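Side-chain contacts in conserved domain protein (Streptococcus pneumoniae, PDB 2I7R), which is of unknown function but belongs to the glyoxalase/bleomycin resistance/dioxygenase superfamily, whose members bind small molecules or catalyse metal-dependent reactions: residues P17-D22 with Q105-L110; A21-I26 with A39-G44. All blocks are in the same frame, centred on the assembly; numbering follows the deposited sequence.

In the fold
Both contacts start from helix 16-27, and they overlap on it at Ala21 and Asp22. Contact 1 comes from the first half of the helix and reaches a turn 83 positions further along the chain, between strands 100-105 and 111-116. Contact 2, about 9 Å away between centres, joins residues 21-26 of the helix to strand 38-43, only 13 residues further on. The helix thus packs on the four-stranded sheet of its own half of the chain and, on another flank, meets a hairpin turn from the sheet of the other half. Pro107 also touches Leu23 and Ile26, so the two contacts adjoin directly, and contact 1 ties the helix to the second half of the chain.

Contact 1: P17-D22 with Q105-L110; sequences PQVCAD and QGPAGL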
ATOM      1  N   PRO A  17      13.622   7.448  10.865  1.00 23.45           N
ATOM      2  CA  PRO A  17      14.659   6.509  11.307  1.00 23.43           C
ATOM      3  C   PRO A  17      14.169   5.369  12.202  1.00 23.38           C
ATOM      4  O   PRO A  17      14.589   4.239  11.991  1.00 22.83           O
ATOM      5  CB  PRO A  17      15.713   7.411  11.984  1.00 23.49           C
ATOM      6  CG  PRO A  17      15.518   8.767  11.287  1.00 22.87           C
ATOM      7  CD  PRO A  17      14.004   8.846  11.185  1.00 23.64           C
ATOM      8  N   GLN A  18      13.273   5.641  13.149  1.00 22.85           N
ATOM      9  CA  GLN A  18      12.777   4.577  14.035  1.00 22.94           C
ATOM     10  C   GLN A  18      11.842   3.602  13.312  1.00 21.77           C
ATOM     11  O   GLN A  18      11.942   2.383  13.464  1.00 20.90           O
ATOM     12  CB  GLN A  18      12.068   5.166  15.264  1.00 24.12           C
ATOM     13  CG  GLN A  18      11.818   4.140  16.399  1.00 28.55           C
ATOM     14  CD  GLN A  18      13.118   3.459  16.871  1.00 34.12           C
ATOM     15  OE1 GLN A  18      13.246   2.218  16.859  1.00 35.78           O
ATOM     16  NE2 GLN A  18      14.096   4.272  17.252  1.00 35.84           N
ATOM     17  N   VAL A  19      10.914   4.153  12.536  1.00 20.33           N
ATOM     18  CA  VAL A  19       9.994   3.324  11.776  1.00 19.59           C
ATOM     19  C   VAL A  19      10.816   2.452  10.811  1.00 19.48           C
ATOM     20  O   VAL A  19      10.549   1.269  10.665  1.00 19.28           O
ATOM     21  CB  VAL A  19       8.888   4.199  11.083  1.00 19.40           C
ATOM     22  CG1 VAL A  19       7.936   3.355  10.223  1.00 17.42           C
ATOM     23  CG2 VAL A  19       8.117   4.972  12.137  1.00 15.02           C
ATOM     24  N   CYS A  20      11.866   3.037  10.226  1.00 20.05           N
ATOM     25  CA  CYS A  20      12.750   2.342   9.279  1.00 19.42           C
ATOM     26  C   CYS A  20      13.457   1.198   9.971  1.00 19.04           C
ATOM     27  O   CYS A  20      13.412   0.051   9.483  1.00 18.21           O
ATOM     28  CB  CYS A  20      13.784   3.282   8.610  1.00 18.75           C
ATOM     29  SG  CYS A  20      14.878   2.370   7.488  1.00 21.92           S
ATOM     30  N   ALA A  21      14.110   1.512  11.095  1.00 18.75           N
ATOM     31  CA  ALA A  21      14.836   0.517  11.888  1.00 18.85           C
ATOM     32  C   ALA A  21      13.926  -0.667  12.289  1.00 18.82           C
ATOM     33  O   ALA A  21      14.297  -1.835  12.167  1.00 18.54           O
ATOM     34  CB  ALA A  21      15.433   1.171  13.110  1.00 19.18           C
ATOM     35  N   ASP A  22      12.713  -0.351  12.730  1.00 19.75           N
ATOM     36  CA  ASP A  22      11.733  -1.378  13.115  1.00 20.08           C
ATOM     37  C   ASP A  22      11.313  -2.270  11.932  1.00 19.88           C
ATOM     38  O   ASP A  22      11.213  -3.482  12.066  1.00 20.05           O
ATOM     39  CB  ASP A  22      10.488  -0.726  13.715  1.00 20.19           C
ATOM     40  CG  ASP A  22      10.739  -0.096  15.075  1.00 21.90           C
ATOM     41  OD1 ASP A  22      11.821  -0.321  15.646  1.00 26.51           O
ATOM     42  OD2 ASP A  22       9.847   0.630  15.561  1.00 23.56           O
ATOM     43  N   GLN A 105       2.021  -7.027  13.913  1.00 20.27           N
ATOM     44  CA  GLN A 105       1.875  -5.608  14.142  1.00 20.16           C
ATOM     45  C   GLN A 105       3.155  -4.976  13.669  1.00 19.65           C
ATOM     46  O   GLN A 105       4.228  -5.329  14.168  1.00 20.13           O
ATOM     47  CB  GLN A 105       1.658  -5.302  15.631  1.00 20.86           C
ATOM     48  CG  GLN A 105       1.358  -3.822  15.935  1.00 22.23           C
ATOM     49  CD  GLN A 105       0.132  -3.317  15.162  1.00 27.29           C
ATOM     50  OE1 GLN A 105      -1.011  -3.749  15.390  1.00 28.16           O
ATOM     51  NE2 GLN A 105       0.374  -2.417  14.228  1.00 29.06           N
ATOM     52  N   GLY A 106       3.071  -4.080  12.690  1.00 18.70           N
ATOM     53  CA  GLY A 106       4.285  -3.341  12.278  1.00 18.77           C
ATOM     54  C   GLY A 106       4.346  -2.013  13.018  1.00 18.84           C
ATOM     55  O   GLY A 106       3.417  -1.704  13.798  1.00 19.02           O
ATOM     56  N   PRO A 107       5.429  -1.211  12.805  1.00 18.37           N
ATOM     57  CA  PRO A 107       5.511   0.092  13.515  1.00 17.44           C
ATOM     58  C   PRO A 107       4.510   1.091  12.977  1.00 17.80           C
ATOM     59  O   PRO A 107       4.037   0.920  11.847  1.00 17.97           O
ATOM     60  CB  PRO A 107       6.937   0.557  13.216  1.00 16.12           C
ATOM     61  CG  PRO A 107       7.238  -0.032  11.862  1.00 18.10           C
ATOM     62  CD  PRO A 107       6.601  -1.425  11.930  1.00 17.67           C
ATOM     63  N   ALA A 108       4.168   2.124  13.764  1.00 18.37           N
ATOM     64  CA  ALA A 108       3.364   3.257  13.257  1.00 18.96           C
ATOM     65  C   ALA A 108       1.970   2.897  12.790  1.00 19.47           C
ATOM     66  O   ALA A 108       1.426   3.538  11.871  1.00 19.97           O
ATOM     67  CB  ALA A 108       4.104   4.018  12.141  1.00 19.31           C
ATOM     68  N   GLY A 109       1.363   1.893  13.428  1.00 19.86           N
ATOM     69  CA  GLY A 109       0.013   1.483  13.040  1.00 18.28           C
ATOM     70  C   GLY A 109      -0.006   0.476  11.885  1.00 18.39           C
ATOM     71  O   GLY A 109      -1.079  -0.050  11.568  1.00 17.97           O
ATOM     72  N   LEU A 110       1.147   0.190  11.250  1.00 17.32           N
ATOM     73  CA  LEU A 110       1.138  -0.718  10.067  1.00 17.20           C
ATOM     74  C   LEU A 110       0.902  -2.130  10.537  1.00 17.29           C
ATOM     75  O   LEU A 110       1.349  -2.474  11.626  1.00 17.92           O
ATOM     76  CB  LEU A 110       2.444  -0.711   9.283  1.00 16.13           C
ATOM     77  CG  LEU A 110       2.827   0.659   8.720  1.00 16.45           C
ATOM     78  CD1 LEU A 110       4.284   0.717   8.428  1.00 16.34           C
ATOM     79  CD2 LEU A 110       1.968   0.957   7.543  1.00 11.56           C
TER
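A chi1 of 178° turns CG1 of Val19 away from its own N and toward Pro107, where it lies 3.8 Å from Pro107 CG, while the other branch, anti to the carbonyl carbon, places Val19 CG2 4.1 Å from Ala108 CB. One valine fork therefore meets two successive residues of the turn, each methyl taking one of them. Asp22, nearly a helical turn further on, has its CG beside the backbone N (chi1 -69°), and its side chain runs past the proline ring in the opposite sense. Asp22 CB sits 3.8 Å from Pro107 CG, and the carboxylate oxygen OD2 comes within 3.7 Å of Pro107 CB, a van der Waals approach. CB and CG of the pyrrolidine ring thus rest against the helix between Val19 and Asp22, with the carbonyl oxygen of Val19 also beside Pro107 CG. No hydrogen bond crosses the contact. The turn carrying Pro107 joins antiparallel strands 100-105 and 111-116 of one four-stranded sheet, while the helix packs on the other; two such sheets, as in the paired βαβββ units of the glyoxalase superfamily, make up the chain. Inside the turn, Leu110 N bonds to Pro107 O, and Ala108 and Gly109 both have positive phi. The Gln105 side chain folds back on the turn: its NE2 donates to Gly106 O at 3.2 Å, nearly straight at 171°, with the acceptor in the plane of the amide. Beyond the two segments, Val19 leans on Leu50 of strand 46-51, and Ala108 touches Val13.

Contact 2: A21-I26 with A39-G44; sequences ADLEHI and AQFTIG
Phe41 reaches from strand 38-43 to the helix, its CB directed toward the 21-26 segment. CG stands beside the backbone N, anti to the carbonyl carbon (chi1 -69°), and from there the far end of the ring does the touching. At CE2, the ring lies 4.1 Å from Leu23 CD2. At the tip, CZ is 3.8 Å from Leu23 CB and 3.7 Å from Glu24 CG, so it meets two consecutive helix residues. At CE1, the ring comes to 3.6 Å from Glu24 CG and 4.0 Å from the backbone N of Glu24. The glutamate methylene approaches at the ring edge, near its plane; Leu23 CB arrives obliquely. Phe41 also touches Cys20 and Leu27 of the same helix. The arrangement is helix-on-sheet packing, consistent with the glyoxalase-type fold: helix 16-27 lies over one face of the sheet formed by strands 5-12, 46-51, 38-43 and 33-35, and Phe41 projects from that face. Leu23 extends the apolar layer to Leu50 of strand 46-51 and to Pro107. The Glu24 chain is extended beyond CG (chi2 -178°) and crosses the phenylalanine at about a right angle, its carboxylate plane turned 87° from the ring. Its aliphatic part thus serves the buried interface, while the polar end has a partner elsewhere: OE2 accepts a hydrogen bond from the backbone N of Ala31. At the far end of the strand segment, Ile43 packs on Leu6 of the second subunit and joins backbone hydrogen bonding with that chain.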
ATOM      1  N   ALA A  21      14.110   1.512  11.095  1.00 18.75           N
ATOM      2  CA  ALA A  21      14.836   0.517  11.888  1.00 18.85           C
ATOM      3  C   ALA A  21      13.926  -0.667  12.289  1.00 18.82           C
ATOM      4  O   ALA A  21      14.297  -1.835  12.167  1.00 18.54           O
ATOM      5  CB  ALA A  21      15.433   1.171  13.110  1.00 19.18           C
ATOM      6  N   ASP A  22      12.713  -0.351  12.730  1.00 19.75           N
ATOM      7  CA  ASP A  22      11.733  -1.378  13.115  1.00 20.08           C
ATOM      8  C   ASP A  22      11.313  -2.270  11.932  1.00 19.88           C
ATOM      9  O   ASP A  22      11.213  -3.482  12.066  1.00 20.05           O
ATOM     10  CB  ASP A  22      10.488  -0.726  13.715  1.00 20.19           C
ATOM     11  CG  ASP A  22      10.739  -0.096  15.075  1.00 21.90           C
ATOM     12  OD1 ASP A  22      11.821  -0.321  15.646  1.00 26.51           O
ATOM     13  OD2 ASP A  22       9.847   0.630  15.561  1.00 23.56           O
ATOM     14  N   LEU A  23      11.029  -1.638  10.803  1.00 19.47           N
ATOM     15  CA  LEU A  23      10.669  -2.328   9.563  1.00 20.36           C
ATOM     16  C   LEU A  23      11.788  -3.250   9.052  1.00 20.05           C
ATOM     17  O   LEU A  23      11.510  -4.349   8.614  1.00 18.86           O
ATOM     18  CB  LEU A  23      10.258  -1.299   8.501  1.00 20.07           C
ATOM     19  CG  LEU A  23       9.006  -1.549   7.651  1.00 22.96           C
ATOM     20  CD1 LEU A  23       7.865  -2.304   8.375  1.00 21.03           C
ATOM     21  CD2 LEU A  23       8.496  -0.238   6.979  1.00 21.53           C
ATOM     22  N   GLU A  24      13.056  -2.832   9.174  1.00 20.74           N
ATOM     23  CA  GLU A  24      14.197  -3.719   8.855  1.00 21.75           C
ATOM     24  C   GLU A  24      14.251  -5.020   9.677  1.00 22.21           C
ATOM     25  O   GLU A  24      14.537  -6.073   9.124  1.00 22.10           O
ATOM     26  CB  GLU A  24      15.528  -2.970   8.971  1.00 21.51           C
ATOM     27  CG  GLU A  24      15.557  -1.689   8.159  1.00 22.56           C
ATOM     28  CD  GLU A  24      16.889  -0.953   8.207  1.00 24.08           C
ATOM     29  OE1 GLU A  24      17.473  -0.781   9.304  1.00 25.09           O
ATOM     30  OE2 GLU A  24      17.338  -0.528   7.120  1.00 27.82           O
ATOM     31  N   HIS A  25      13.990  -4.948  10.990  1.00 22.48           N
ATOM     32  CA  HIS A  25      13.948  -6.163  11.807  1.00 22.72           C
ATOM     33  C   HIS A  25      12.770  -7.037  11.390  1.00 22.53           C
ATOM     34  O   HIS A  25      12.915  -8.248  11.225  1.00 21.97           O
ATOM     35  CB  HIS A  25      13.873  -5.852  13.302  1.00 23.14           C
ATOM     36  CG  HIS A  25      15.097  -5.194  13.838  1.00 26.09           C
ATOM     37  ND1 HIS A  25      15.113  -3.881  14.251  1.00 30.51           N
ATOM     38  CD2 HIS A  25      16.353  -5.663  14.020  1.00 28.73           C
ATOM     39  CE1 HIS A  25      16.328  -3.569  14.670  1.00 31.89           C
ATOM     40  NE2 HIS A  25      17.097  -4.636  14.546  1.00 31.57           N
ATOM     41  N   ILE A  26      11.610  -6.420  11.185  1.00 22.36           N
ATOM     42  CA  ILE A  26      10.445  -7.203  10.786  1.00 22.08           C
ATOM     43  C   ILE A  26      10.625  -7.883   9.424  1.00 21.85           C
ATOM     44  O   ILE A  26      10.251  -9.039   9.253  1.00 22.09           O
ATOM     45  CB  ILE A  26       9.195  -6.352  10.783  1.00 22.44           C
ATOM     46  CG1 ILE A  26       8.812  -6.012  12.228  1.00 22.62           C
ATOM     47  CG2 ILE A  26       8.054  -7.082  10.016  1.00 23.00           C
ATOM     48  CD1 ILE A  26       7.946  -4.818  12.348  1.00 23.18           C
ATOM     49  N   ALA A  39      13.062   6.698   3.660  1.00 23.10           N
ATOM     50  CA  ALA A  39      13.679   5.350   3.563  1.00 22.17           C
ATOM     51  C   ALA A  39      13.001   4.573   2.440  1.00 22.27           C
ATOM     52  O   ALA A  39      11.797   4.734   2.183  1.00 22.29           O
ATOM     53  CB  ALA A  39      13.561   4.571   4.893  1.00 22.19           C
ATOM     54  N   GLN A  40      13.772   3.746   1.752  1.00 21.87           N
ATOM     55  CA  GLN A  40      13.252   3.001   0.630  1.00 21.76           C
ATOM     56  C   GLN A  40      13.546   1.552   0.854  1.00 21.69           C
ATOM     57  O   GLN A  40      14.704   1.187   1.058  1.00 23.07           O
ATOM     58  CB  GLN A  40      13.938   3.425  -0.680  1.00 21.56           C
ATOM     59  CG  GLN A  40      13.792   2.409  -1.843  1.00 20.60           C
ATOM     60  CD  GLN A  40      14.694   2.775  -3.031  1.00 22.39           C
ATOM     61  OE1 GLN A  40      14.798   3.950  -3.397  1.00 22.72           O
ATOM     62  NE2 GLN A  40      15.349   1.777  -3.624  1.00 19.94           N
ATOM     63  N   PHE A  41      12.513   0.723   0.755  1.00 20.56           N
ATOM     64  CA  PHE A  41      12.679  -0.701   0.779  1.00 19.84           C
ATOM     65  C   PHE A  41      12.256  -1.240  -0.564  1.00 20.63           C
ATOM     66  O   PHE A  41      11.297  -0.758  -1.158  1.00 20.84           O
ATOM     67  CB  PHE A  41      11.784  -1.340   1.858  1.00 19.38           C
ATOM     68  CG  PHE A  41      12.191  -1.017   3.274  1.00 17.71           C
ATOM     69  CD1 PHE A  41      12.969  -1.911   4.003  1.00 17.64           C
ATOM     70  CD2 PHE A  41      11.790   0.165   3.880  1.00 16.38           C
ATOM     71  CE1 PHE A  41      13.341  -1.635   5.316  1.00 16.49           C
ATOM     72  CE2 PHE A  41      12.153   0.437   5.219  1.00 14.18           C
ATOM     73  CZ  PHE A  41      12.919  -0.452   5.919  1.00 13.64           C
ATOM     74  N   THR A  42      12.976  -2.244  -1.042  1.00 21.40           N
ATOM     75  CA  THR A  42      12.511  -3.057  -2.164  1.00 22.48           C
ATOM     76  C   THR A  42      12.053  -4.404  -1.578  1.00 22.37           C
ATOM     77  O   THR A  42      12.757  -5.023  -0.767  1.00 22.80           O
ATOM     78  CB  THR A  42      13.623  -3.183  -3.232  1.00 22.97           C
ATOM     79  OG1 THR A  42      13.976  -1.857  -3.687  1.00 24.95           O
ATOM     80  CG2 THR A  42      13.172  -4.027  -4.433  1.00 24.04           C
ATOM     81  N   ILE A  43      10.837  -4.806  -1.916  1.00 22.10           N
ATOM     82  CA  ILE A  43      10.306  -6.077  -1.472  1.00 22.43           C
ATOM     83  C   ILE A  43       9.806  -6.844  -2.678  1.00 23.74           C
ATOM     84  O   ILE A  43       8.616  -6.767  -3.038  1.00 24.05           O
ATOM     85  CB  ILE A  43       9.160  -5.944  -0.433  1.00 21.99           C
ATOM     86  CG1 ILE A  43       9.492  -4.924   0.687  1.00 20.76           C
ATOM     87  CG2 ILE A  43       8.860  -7.319   0.140  1.00 22.52           C
ATOM     88  CD1 ILE A  43       8.285  -4.484   1.569  1.00 21.28           C
ATOM     89  N   GLY A  44      10.721  -7.590  -3.290  1.00 24.72           N
ATOM     90  CA  GLY A  44      10.444  -8.317  -4.523  1.00 26.25           C
ATOM     91  C   GLY A  44      10.277  -7.306  -5.640  1.00 27.50           C
ATOM     92  O   GLY A  44      11.195  -6.574  -5.955  1.00 27.49           O
TER